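Gamma-glutamyltranspeptidase (Ggt) (Helicobacter pylori 26695, PDB 5BPK) probably catalyses, as an Ntn-hydrolase, the cleavage of gamma-glutamyl bonds such as that of glutathione and the transfer of the gamma-glutamyl group to water or acceptor amines. Local coordinates at residues Gly11-Val16 with Phe86-Ser91; Ser15-Ile20 with Met74-Val79; Gly94-Thr99 with Arg123-Trp128; Gly162-Ile167 with Ser181-Lys186. One frame throughout, in Å; residues are numbered along the deposited sequence.

Contact 1. Residues Gly11-Val16 with Phe86-Ser91; sequences GNAVSV and FLVVGS. With EDO (1,2-ethanediol), chain T.
V88 pushes its two methyl groups into the face of strand 13-16, against A13 and S15. V88 CG2 lies 3.8 Å from A13 CB. V88 CG1 sits 3.7 Å from S15 CB and also touches the carbonyl of V14. With CG1 anti to the backbone N (chi1 -168°), V88 spreads its methyls along the facing strand, one toward each small residue. The strand axes are 7.0 Å apart at their closest, and their directions differ by 29°. This is the tight part, and all of it is buried. S15 adds a polar touch: S15 OG lies 3.1 Å from V89 O, a weak hydrogen bond that is not settled. T77 N is also near this OG. No backbone hydrogen bond joins the two strands. V14 and V16 turn away from segment 86-91; they pack on A65 and A88 of the partner chain, whose strand pairs with 13-16. V89 also turns away, and it packs on V104 and I105 of helix 96-109.

The loose side is the turn end, where G11 and N12 do not touch segment 86-91. G11 is partly exposed. N12 is gripped from elsewhere. N12 ND2 bonds to D8 OD2, and donates to O1 of an ethanediol at 2.9 Å, nearly straight (175°). The ethanediol was likely picked up from the crystallisation solution. N12 OD1 meets A93 N of the partner chain. Strand 84-89 carries a classic beta bulge where F86 and L87 stand opposite V79. Two sheets packed face to face, with small and branched side chains between them and helices outside, are the central sandwich of the Ntn-hydrolase fold.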
# COMPACT_ATOMS: atom_id res chain seq x y z
N GLY B 11 -4.81 -9.90 -21.10
CA GLY B 11 -4.43 -10.74 -19.98
C GLY B 11 -3.33 -10.17 -19.10
O GLY B 11 -2.86 -10.84 -18.20
N ASN B 12 -2.90 -8.94 -19.37
CA ASN B 12 -2.02 -8.27 -18.43
C ASN B 12 -2.82 -7.76 -17.23
O ASN B 12 -3.98 -7.39 -17.36
CB ASN B 12 -1.29 -7.09 -19.07
CG ASN B 12 -0.52 -7.47 -20.32
OD1 ASN B 12 0.47 -8.21 -20.26
ND2 ASN B 12 -0.96 -6.96 -21.47
N ALA B 13 -2.18 -7.74 -16.07
CA ALA B 13 -2.76 -7.12 -14.88
C ALA B 13 -1.65 -6.50 -14.05
O ALA B 13 -0.54 -7.04 -13.96
CB ALA B 13 -3.53 -8.14 -14.05
N VAL B 14 -1.97 -5.35 -13.45
CA VAL B 14 -1.03 -4.55 -12.69
C VAL B 14 -1.73 -4.12 -11.41
O VAL B 14 -2.82 -3.52 -11.45
CB VAL B 14 -0.58 -3.30 -13.49
CG1 VAL B 14 0.44 -2.50 -12.71
CG2 VAL B 14 -0.01 -3.70 -14.85
N SER B 15 -1.11 -4.42 -10.28
CA SER B 15 -1.64 -4.10 -8.97
C SER B 15 -0.60 -3.23 -8.27
O SER B 15 0.52 -3.67 -8.04
CB SER B 15 -1.90 -5.40 -8.21
OG SER B 15 -2.68 -5.17 -7.06
N VAL B 16 -0.96 -1.96 -8.01
CA VAL B 16 -0.01 -0.97 -7.51
C VAL B 16 -0.48 -0.40 -6.18
O VAL B 16 -1.59 0.14 -6.10
CB VAL B 16 0.16 0.21 -8.48
CG1 VAL B 16 1.19 1.21 -7.92
CG2 VAL B 16 0.54 -0.28 -9.90
N PHE B 86 -7.47 -13.84 -12.26
CA PHE B 86 -8.75 -14.06 -11.59
C PHE B 86 -9.11 -12.86 -10.70
O PHE B 86 -10.22 -12.34 -10.78
CB PHE B 86 -8.70 -15.37 -10.78
CG PHE B 86 -9.95 -15.66 -9.99
CD1 PHE B 86 -11.16 -15.87 -10.64
CD2 PHE B 86 -9.91 -15.77 -8.61
CE1 PHE B 86 -12.32 -16.16 -9.91
CE2 PHE B 86 -11.06 -16.05 -7.87
CZ PHE B 86 -12.27 -16.25 -8.53
N LEU B 87 -8.17 -12.43 -9.85
CA LEU B 87 -8.35 -11.24 -9.02
C LEU B 87 -7.14 -10.31 -9.07
O LEU B 87 -6.01 -10.77 -9.14
CB LEU B 87 -8.59 -11.62 -7.55
CG LEU B 87 -9.82 -12.47 -7.22
CD1 LEU B 87 -9.76 -13.00 -5.78
CD2 LEU B 87 -11.11 -11.66 -7.45
N VAL B 88 -7.41 -9.01 -9.05
CA VAL B 88 -6.39 -7.98 -8.86
C VAL B 88 -6.85 -7.18 -7.64
O VAL B 88 -7.94 -6.61 -7.62
CB VAL B 88 -6.25 -7.07 -10.10
CG1 VAL B 88 -4.99 -6.19 -9.99
CG2 VAL B 88 -6.23 -7.92 -11.37
N VAL B 89 -6.03 -7.17 -6.59
CA VAL B 89 -6.48 -6.65 -5.31
C VAL B 89 -5.33 -6.03 -4.51
O VAL B 89 -4.18 -6.39 -4.65
CB VAL B 89 -7.19 -7.76 -4.52
CG1 VAL B 89 -6.24 -8.89 -4.21
CG2 VAL B 89 -7.87 -7.22 -3.27
N GLY B 90 -5.69 -5.06 -3.67
CA GLY B 90 -4.76 -4.41 -2.77
C GLY B 90 -5.49 -3.35 -1.97
O GLY B 90 -6.67 -3.09 -2.22
N SER B 91 -4.78 -2.75 -1.01
CA SER B 91 -5.36 -1.76 -0.12
C SER B 91 -4.29 -0.97 0.61
O SER B 91 -3.18 -1.48 0.80
CB SER B 91 -6.21 -2.46 0.95
OG SER B 91 -6.86 -1.54 1.80
C1 EDO T . 0.06 -8.71 -24.76
O1 EDO T . 0.28 -7.53 -23.98
C2 EDO T . -0.36 -8.32 -26.16
O2 EDO T . 0.80 -7.87 -26.86

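Contact 2. Residues Ser15-Ile20 with Met74-Val79; sequences SVTYTI and MSPTIV. With 4UD ((2S)-amino[(5S)-4,5-dihydro-1,2-oxazol-5-yl]acetic acid), chain O.
The ligand pocket is walled here by M74 and T19, where strand 13-19 faces the run leading into strand 77-81. The touching parts run nearly antiparallel, 168° apart. M74 does most of the touching. M74 SD lies 3.4 Å from T17 CG2. The chain then bends at its third torsion (chi3 -76°), which carries M74 CE onto T19 CG2 at 3.7 Å. M74 CE is also 3.6 Å from O9 of the bound dihydro-oxazole amino acid, so the thioether is packed between strand and ligand. T19 turns its two branches to different partners: CG2 goes to M74, while OG1 accepts from N21 N and lies 3.4 Å from ligand C5.

P76 fills the next place along. P76 CB rests 3.3 Å from S15 O and 3.5 Å from T17 OG1. T17 OG1 is a polar atom well supplied: it bonds to H3 ND1 and to a water at 2.8 Å. That water accepts from S75 N, and so bridges the two segments. T77 turns away from strand 13-19, and its OG1 donates to S75 O at 2.7 Å from above the carbonyl plane. It also meets S278 OG of the partner chain. T17, T19 and M74 all touch T1, the chain's N-terminal residue and a member of the pocket. A pocket at the end of the beta sandwich, beside an N-terminal threonine, is the active-site layout of Ntn-hydrolases.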
# COMPACT_ATOMS: atom_id res chain seq x y z
N SER B 15 -1.11 -4.42 -10.28
CA SER B 15 -1.64 -4.10 -8.97
C SER B 15 -0.60 -3.23 -8.27
O SER B 15 0.52 -3.67 -8.04
CB SER B 15 -1.90 -5.40 -8.21
OG SER B 15 -2.68 -5.17 -7.06
N VAL B 16 -0.96 -1.96 -8.01
CA VAL B 16 -0.01 -0.97 -7.51
C VAL B 16 -0.48 -0.40 -6.18
O VAL B 16 -1.59 0.14 -6.10
CB VAL B 16 0.16 0.21 -8.48
CG1 VAL B 16 1.19 1.21 -7.92
CG2 VAL B 16 0.54 -0.28 -9.90
N THR B 17 0.34 -0.55 -5.14
CA THR B 17 0.13 0.18 -3.90
C THR B 17 1.29 1.14 -3.73
O THR B 17 2.48 0.74 -3.80
CB THR B 17 0.03 -0.73 -2.65
OG1 THR B 17 -0.75 -1.90 -2.94
CG2 THR B 17 -0.62 0.03 -1.48
N TYR B 18 0.98 2.41 -3.53
CA TYR B 18 2.05 3.39 -3.34
C TYR B 18 1.60 4.50 -2.40
O TYR B 18 0.41 4.59 -2.03
CB TYR B 18 2.61 3.87 -4.69
CG TYR B 18 1.90 5.02 -5.41
CD1 TYR B 18 0.51 5.19 -5.34
CD2 TYR B 18 2.62 5.90 -6.20
CE1 TYR B 18 -0.12 6.25 -6.00
CE2 TYR B 18 2.00 6.97 -6.86
CZ TYR B 18 0.63 7.13 -6.75
OH TYR B 18 0.01 8.18 -7.38
N THR B 19 2.55 5.32 -1.96
CA THR B 19 2.33 6.06 -0.72
C THR B 19 3.41 7.07 -0.39
O THR B 19 4.55 6.95 -0.86
CB THR B 19 2.25 5.05 0.47
OG1 THR B 19 1.71 5.68 1.63
CG2 THR B 19 3.62 4.44 0.77
N ILE B 20 3.04 8.04 0.44
CA ILE B 20 3.98 8.88 1.16
C ILE B 20 3.93 8.59 2.68
O ILE B 20 4.49 9.33 3.48
CB ILE B 20 3.77 10.38 0.83
CG1 ILE B 20 2.29 10.80 0.88
CG2 ILE B 20 4.40 10.70 -0.53
CD1 ILE B 20 2.09 12.32 0.67
N MET B 74 2.60 -3.29 2.54
CA MET B 74 1.83 -3.21 1.29
C MET B 74 1.80 -4.56 0.55
O MET B 74 2.84 -5.24 0.42
CB MET B 74 2.33 -2.08 0.39
CG MET B 74 2.05 -0.68 0.99
SD MET B 74 2.42 0.73 -0.05
CE MET B 74 4.20 0.83 0.02
N SER B 75 0.60 -4.93 0.13
CA SER B 75 0.33 -6.27 -0.39
C SER B 75 -0.41 -6.23 -1.73
O SER B 75 -1.47 -6.85 -1.88
CB SER B 75 -0.53 -7.04 0.61
OG SER B 75 0.09 -7.09 1.88
N PRO B 76 0.14 -5.49 -2.71
CA PRO B 76 -0.50 -5.57 -4.02
C PRO B 76 -0.43 -7.00 -4.50
O PRO B 76 0.62 -7.64 -4.40
CB PRO B 76 0.33 -4.63 -4.90
CG PRO B 76 1.69 -4.58 -4.24
CD PRO B 76 1.40 -4.73 -2.75
N THR B 77 -1.57 -7.53 -4.94
CA THR B 77 -1.73 -8.96 -5.17
C THR B 77 -2.51 -9.24 -6.44
O THR B 77 -3.47 -8.53 -6.79
CB THR B 77 -2.42 -9.61 -3.95
OG1 THR B 77 -1.63 -9.37 -2.78
CG2 THR B 77 -2.61 -11.13 -4.12
N ILE B 78 -2.12 -10.32 -7.10
CA ILE B 78 -2.85 -10.88 -8.22
C ILE B 78 -3.10 -12.36 -7.90
O ILE B 78 -2.17 -13.08 -7.50
CB ILE B 78 -2.09 -10.73 -9.55
CG1 ILE B 78 -1.92 -9.25 -9.89
CG2 ILE B 78 -2.80 -11.48 -10.67
CD1 ILE B 78 -0.99 -8.98 -11.06
N VAL B 79 -4.34 -12.80 -8.05
CA VAL B 79 -4.69 -14.20 -7.89
C VAL B 79 -4.96 -14.76 -9.28
O VAL B 79 -5.67 -14.14 -10.08
CB VAL B 79 -5.92 -14.40 -6.98
CG1 VAL B 79 -6.23 -15.89 -6.79
CG2 VAL B 79 -5.68 -13.75 -5.62
C3 4UD O . -0.34 3.00 3.53
C4 4UD O . 1.71 2.23 3.92
C5 4UD O . 0.91 3.50 4.17
C6 4UD O . 2.83 1.94 4.93
C8 4UD O . 3.55 0.71 4.44
O9 4UD O . 4.39 0.78 3.58
O10 4UD O . 3.25 -0.51 4.94
N7 4UD O . 3.79 3.05 4.97
O2 4UD O . 0.78 1.16 4.00
N1 4UD O . -0.33 1.71 3.48
O HOH W 1 -1.62 -3.21 -0.63

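Contact 3. Residues Gly94-Thr99 with Arg123-Trp128; sequences GSRIIT and RFHMQW. With 4UD ((2S)-amino[(5S)-4,5-dihydro-1,2-oxazol-5-yl]acetic acid), chain O; EDO (1,2-ethanediol), chain R.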
# COMPACT_ATOMS: atom_id res chain seq x y z
N GLY B 94 -1.61 0.52 6.33
CA GLY B 94 -0.44 0.14 7.11
C GLY B 94 -0.52 -1.31 7.56
O GLY B 94 -0.67 -2.20 6.74
N SER B 95 -0.44 -1.55 8.86
CA SER B 95 -0.52 -2.90 9.39
C SER B 95 -1.81 -3.65 8.99
O SER B 95 -1.82 -4.88 8.93
CB SER B 95 -0.44 -2.85 10.91
OG SER B 95 -1.48 -2.00 11.39
N ARG B 96 -2.89 -2.91 8.74
CA ARG B 96 -4.18 -3.54 8.39
C ARG B 96 -4.24 -4.03 6.94
O ARG B 96 -5.17 -4.73 6.58
CB ARG B 96 -5.36 -2.59 8.66
CG ARG B 96 -5.81 -2.52 10.11
CD ARG B 96 -4.86 -1.80 11.03
NE ARG B 96 -4.69 -0.39 10.68
CZ ARG B 96 -4.01 0.48 11.43
NH1 ARG B 96 -3.46 0.11 12.59
NH2 ARG B 96 -3.90 1.74 11.03
N ILE B 97 -3.26 -3.67 6.12
CA ILE B 97 -3.28 -4.06 4.71
C ILE B 97 -3.38 -5.57 4.55
O ILE B 97 -4.21 -6.08 3.79
CB ILE B 97 -2.06 -3.56 3.94
CG1 ILE B 97 -2.11 -2.04 3.83
CG2 ILE B 97 -2.00 -4.20 2.54
CD1 ILE B 97 -0.88 -1.43 3.22
N ILE B 98 -2.52 -6.29 5.28
CA ILE B 98 -2.37 -7.72 5.09
C ILE B 98 -3.69 -8.41 5.36
O ILE B 98 -4.15 -9.26 4.58
CB ILE B 98 -1.28 -8.31 6.00
CG1 ILE B 98 0.07 -7.66 5.69
CG2 ILE B 98 -1.22 -9.82 5.85
CD1 ILE B 98 1.12 -7.92 6.72
N THR B 99 -4.34 -8.01 6.46
CA THR B 99 -5.57 -8.67 6.85
C THR B 99 -6.76 -8.24 5.96
O THR B 99 -7.62 -9.06 5.63
CB THR B 99 -5.87 -8.43 8.35
OG1 THR B 99 -5.98 -7.02 8.61
CG2 THR B 99 -4.75 -9.04 9.23
N ARG B 123 -14.85 -6.19 8.05
CA ARG B 123 -13.51 -6.73 8.23
C ARG B 123 -13.14 -6.79 9.70
O ARG B 123 -13.59 -5.94 10.48
CB ARG B 123 -12.49 -5.85 7.50
CG ARG B 123 -12.58 -5.98 6.00
CD ARG B 123 -11.83 -4.83 5.26
NE ARG B 123 -12.24 -4.85 3.86
CZ ARG B 123 -12.10 -3.86 2.99
NH1 ARG B 123 -11.55 -2.71 3.33
NH2 ARG B 123 -12.54 -4.04 1.75
N PHE B 124 -12.34 -7.79 10.08
CA PHE B 124 -11.75 -7.88 11.42
C PHE B 124 -10.23 -7.86 11.27
O PHE B 124 -9.71 -7.96 10.17
CB PHE B 124 -12.22 -9.12 12.20
CG PHE B 124 -11.84 -10.42 11.55
CD1 PHE B 124 -10.63 -11.05 11.85
CD2 PHE B 124 -12.68 -11.00 10.62
CE1 PHE B 124 -10.28 -12.24 11.23
CE2 PHE B 124 -12.33 -12.18 9.99
CZ PHE B 124 -11.13 -12.80 10.29
N HIS B 125 -9.53 -7.72 12.39
CA HIS B 125 -8.09 -7.59 12.36
C HIS B 125 -7.47 -8.00 13.69
O HIS B 125 -7.95 -7.61 14.75
CB HIS B 125 -7.75 -6.13 12.01
CG HIS B 125 -6.29 -5.79 12.07
ND1 HIS B 125 -5.38 -6.20 11.12
CD2 HIS B 125 -5.60 -5.04 12.96
CE1 HIS B 125 -4.19 -5.73 11.43
NE2 HIS B 125 -4.29 -5.01 12.54
N MET B 126 -6.39 -8.77 13.59
CA MET B 126 -5.54 -9.13 14.72
C MET B 126 -4.10 -8.95 14.27
O MET B 126 -3.70 -9.52 13.26
CB MET B 126 -5.84 -10.58 15.14
CG MET B 126 -4.78 -11.28 15.98
SD MET B 126 -4.41 -10.53 17.56
CE MET B 126 -5.90 -10.94 18.51
N GLN B 127 -3.34 -8.14 15.01
CA GLN B 127 -1.91 -7.91 14.70
C GLN B 127 -0.98 -8.24 15.86
O GLN B 127 0.16 -7.75 15.90
CB GLN B 127 -1.67 -6.48 14.19
CG GLN B 127 -2.00 -5.38 15.15
CD GLN B 127 -1.61 -4.01 14.60
OE1 GLN B 127 -2.15 -3.55 13.58
NE2 GLN B 127 -0.66 -3.35 15.26
N TRP B 128 -1.45 -9.09 16.77
CA TRP B 128 -0.66 -9.66 17.87
C TRP B 128 -0.41 -8.63 18.98
O TRP B 128 -0.82 -8.85 20.13
CB TRP B 128 0.61 -10.34 17.31
CG TRP B 128 1.75 -10.61 18.26
CD1 TRP B 128 1.80 -11.56 19.23
CD2 TRP B 128 3.00 -9.93 18.29
NE1 TRP B 128 3.03 -11.52 19.87
CE2 TRP B 128 3.77 -10.51 19.31
CE3 TRP B 128 3.54 -8.88 17.54
CZ2 TRP B 128 5.07 -10.07 19.60
CZ3 TRP B 128 4.82 -8.44 17.84
CH2 TRP B 128 5.56 -9.04 18.86
C3 4UD O . -0.34 3.00 3.53
C4 4UD O . 1.71 2.23 3.92
C5 4UD O . 0.91 3.50 4.17
C6 4UD O . 2.83 1.94 4.93
C8 4UD O . 3.55 0.71 4.44
O9 4UD O . 4.39 0.78 3.58
O10 4UD O . 3.25 -0.51 4.94
N7 4UD O . 3.79 3.05 4.97
O2 4UD O . 0.78 1.16 4.00
N1 4UD O . -0.33 1.71 3.48
C1 EDO R . -16.19 -8.55 10.86
O1 EDO R . -16.04 -9.86 11.41
C2 EDO R . -16.05 -7.50 11.96
O2 EDO R . -16.14 -6.14 11.47
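H125 presents one ring face to R96 and its edge to T99. R96 CG stands 3.6 Å from the centroid of the H125 ring and only 1° off the normal, a CH-pi contact over the centre. The arginine chain crosses the histidine at about a right angle. Its guanidinium plane ends up 85° from the ring plane but lies nearly parallel to the Q127 amide. The opposite ring face is met by the backbone N of Q127, toward the rim. T99 comes from the helix side: T99 OG1 and H125 ND1 are 2.7 Å apart in a hydrogen bond that either could donate.

Also at the ring edge, H125 NE2 donates to Q127 OE1 at 2.8 Å, close to the ring plane and on a lone pair in the carbonyl plane. The bond is nearly straight, 172°. S95 OG also donates to Q127 OE1, at 2.8 Å, tilted from the carbonyl plane. Q127 runs extended beyond CG and carries its amide oxygen to S95 OG. Its NE2 donates to L129 O and to Y54 O.

In the same segment as S95, G94 N makes a weak hydrogen bond to O2 of the bound dihydro-oxazole amino acid, and I97 CD1 packs 3.2 Å from that O2. The chemistry implies a fixed ring: both nitrogens are bonded, which sets its rotation. Two donors fix which end of the Q127 amide carries the oxygen. The nearby R96 would tend to disfavour a positive charge on H125.

Contact 4. Residues Gly162-Ile167 with Ser181-Lys186; sequences GDVNAI and STDPRK. With EDO (1,2-ethanediol), chain S; EDO (1,2-ethanediol), chain F.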
# COMPACT_ATOMS: atom_id res chain seq x y z
N GLY B 162 -9.18 0.07 5.62
CA GLY B 162 -8.83 -0.20 4.24
C GLY B 162 -9.57 0.60 3.20
O GLY B 162 -10.55 1.30 3.49
N ASP B 163 -9.11 0.45 1.96
CA ASP B 163 -9.74 1.08 0.80
C ASP B 163 -9.33 0.27 -0.43
O ASP B 163 -8.37 0.59 -1.13
CB ASP B 163 -9.35 2.56 0.69
CG ASP B 163 -9.98 3.24 -0.52
OD1 ASP B 163 -10.87 2.65 -1.16
OD2 ASP B 163 -9.56 4.37 -0.83
N VAL B 164 -10.04 -0.82 -0.64
CA VAL B 164 -9.72 -1.78 -1.67
C VAL B 164 -10.32 -1.38 -3.02
O VAL B 164 -11.50 -1.07 -3.12
CB VAL B 164 -10.27 -3.17 -1.29
CG1 VAL B 164 -10.01 -4.19 -2.43
CG2 VAL B 164 -9.67 -3.64 0.04
N ASN B 165 -9.46 -1.37 -4.04
CA ASN B 165 -9.89 -1.28 -5.41
C ASN B 165 -9.49 -2.60 -6.04
O ASN B 165 -8.31 -2.94 -6.07
CB ASN B 165 -9.25 -0.08 -6.08
CG ASN B 165 -9.71 1.21 -5.47
OD1 ASN B 165 -10.91 1.49 -5.46
ND2 ASN B 165 -8.78 1.99 -4.91
N ALA B 166 -10.48 -3.35 -6.50
CA ALA B 166 -10.27 -4.73 -6.91
C ALA B 166 -11.01 -5.06 -8.21
O ALA B 166 -12.05 -4.47 -8.53
CB ALA B 166 -10.67 -5.68 -5.80
N ILE B 167 -10.44 -6.01 -8.95
CA ILE B 167 -11.01 -6.50 -10.21
C ILE B 167 -11.08 -8.02 -10.16
O ILE B 167 -10.15 -8.67 -9.67
CB ILE B 167 -10.15 -6.09 -11.43
CG1 ILE B 167 -10.08 -4.57 -11.57
CG2 ILE B 167 -10.71 -6.71 -12.71
CD1 ILE B 167 -8.97 -4.08 -12.53
N SER B 181 -14.73 -3.38 -8.18
CA SER B 181 -15.29 -2.72 -7.02
C SER B 181 -14.31 -1.73 -6.43
O SER B 181 -13.12 -2.03 -6.24
CB SER B 181 -15.73 -3.73 -5.96
OG SER B 181 -16.46 -3.09 -4.92
N THR B 182 -14.83 -0.54 -6.15
CA THR B 182 -14.22 0.39 -5.23
C THR B 182 -14.68 0.01 -3.82
O THR B 182 -15.41 -0.96 -3.62
CB THR B 182 -14.60 1.84 -5.57
OG1 THR B 182 -16.02 1.97 -5.57
CG2 THR B 182 -14.07 2.22 -6.95
N ASP B 183 -14.23 0.76 -2.83
CA ASP B 183 -14.52 0.44 -1.44
C ASP B 183 -15.45 1.51 -0.85
O ASP B 183 -15.12 2.69 -0.91
CB ASP B 183 -13.21 0.38 -0.65
CG ASP B 183 -13.34 -0.37 0.67
OD1 ASP B 183 -14.37 -0.23 1.38
OD2 ASP B 183 -12.39 -1.13 1.01
N PRO B 184 -16.59 1.09 -0.27
CA PRO B 184 -17.46 2.09 0.37
C PRO B 184 -16.75 2.91 1.46
O PRO B 184 -17.18 4.02 1.77
CB PRO B 184 -18.60 1.25 0.96
CG PRO B 184 -18.17 -0.15 0.91
CD PRO B 184 -17.20 -0.25 -0.24
N ARG B 185 -15.65 2.38 2.00
CA ARG B 185 -14.92 3.04 3.09
C ARG B 185 -14.10 4.26 2.65
O ARG B 185 -13.65 5.02 3.49
CB ARG B 185 -13.96 2.05 3.76
CG ARG B 185 -14.64 0.85 4.37
CD ARG B 185 -13.62 -0.23 4.67
NE ARG B 185 -14.22 -1.42 5.28
CZ ARG B 185 -14.86 -2.37 4.61
NH1 ARG B 185 -15.03 -2.28 3.30
NH2 ARG B 185 -15.33 -3.42 5.26
N LYS B 186 -13.93 4.43 1.34
CA LYS B 186 -13.06 5.47 0.79
C LYS B 186 -13.26 6.84 1.45
O LYS B 186 -12.29 7.47 1.86
CB LYS B 186 -13.26 5.57 -0.73
CG LYS B 186 -12.24 6.46 -1.46
CD LYS B 186 -12.72 7.90 -1.67
CE LYS B 186 -13.73 8.03 -2.80
NZ LYS B 186 -14.32 9.40 -2.86
C1 EDO S . -19.62 -1.23 -5.84
O1 EDO S . -18.74 -1.50 -4.73
C2 EDO S . -18.84 -1.28 -7.14
O2 EDO S . -17.76 -0.35 -7.14
C1 EDO F . -9.06 8.82 1.67
O1 EDO F . -9.34 8.44 0.32
C2 EDO F . -8.73 10.31 1.73
O2 EDO F . -7.35 10.55 2.06
O HOH W 2 -10.66 4.11 4.09
O HOH W 3 -12.13 2.78 -3.45
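A166 and S181 form an antiparallel hydrogen-bonded pair, with A166 N to S181 O at 3.0 Å and S181 N to A166 O at 2.9 Å. Beyond it the ladder stops, and D183 takes over with its side chain. CG of D183 is anti to the backbone N (chi1 -162°), which carries the carboxylate across to V164. There V164 N donates to D183 OD2 at 2.9 Å and 174°, on the anti lone pair. R123 NH1 makes a salt bridge to this same OD2.

D183 OD1 looks back into its own segment. R185 N reaches D183 OD1 at 3.0 Å from above the carboxylate plane, an Asx turn. R185 NH1 makes a salt bridge at 2.9 Å, with D183 OD1 lying in the guanidinium plane of R185. NH2 of R185 has a second acid partner, E136.

D163 and D183 run alongside each other, pointing opposite ways, with D163 OD1 3.3 Å from D183 CB. D163 OD2 lies beside K186 CG and bonds to S43 OG of the partner chain. A water donates to D163 OD1 and to N165 OD1, and accepts from D183 N at 3.0 Å. N165 ND2 bonds to H3 O and to the same S43.

D183 is thus held by a backbone N-H at each oxygen and by two arginines. Such a setting would probably stabilise its negative charge. It would probably also offset the closeness of R123 and R185.

Contacts 1 and 2 share S15 and V16 of strand 13-19, and their centres are 8 Å apart. Strands 77-81 and 84-89 are neighbours in the facing sheet. Contact 4 extends that sheet, since V88 N lies 2.8 Å from I167 O. Contact 3 is about 20 Å from contact 1, centre to centre. Arginine R123 ties it to contact 4 through R123 NH1 to D183 OD2 at 2.9 Å. Contacts 2 and 3 both touch the ligand, and M74 CG meets I97 CD1 at 3.8 Å. Contact 1 is more remote, with the side chain of S15 about 13 Å from the ligand.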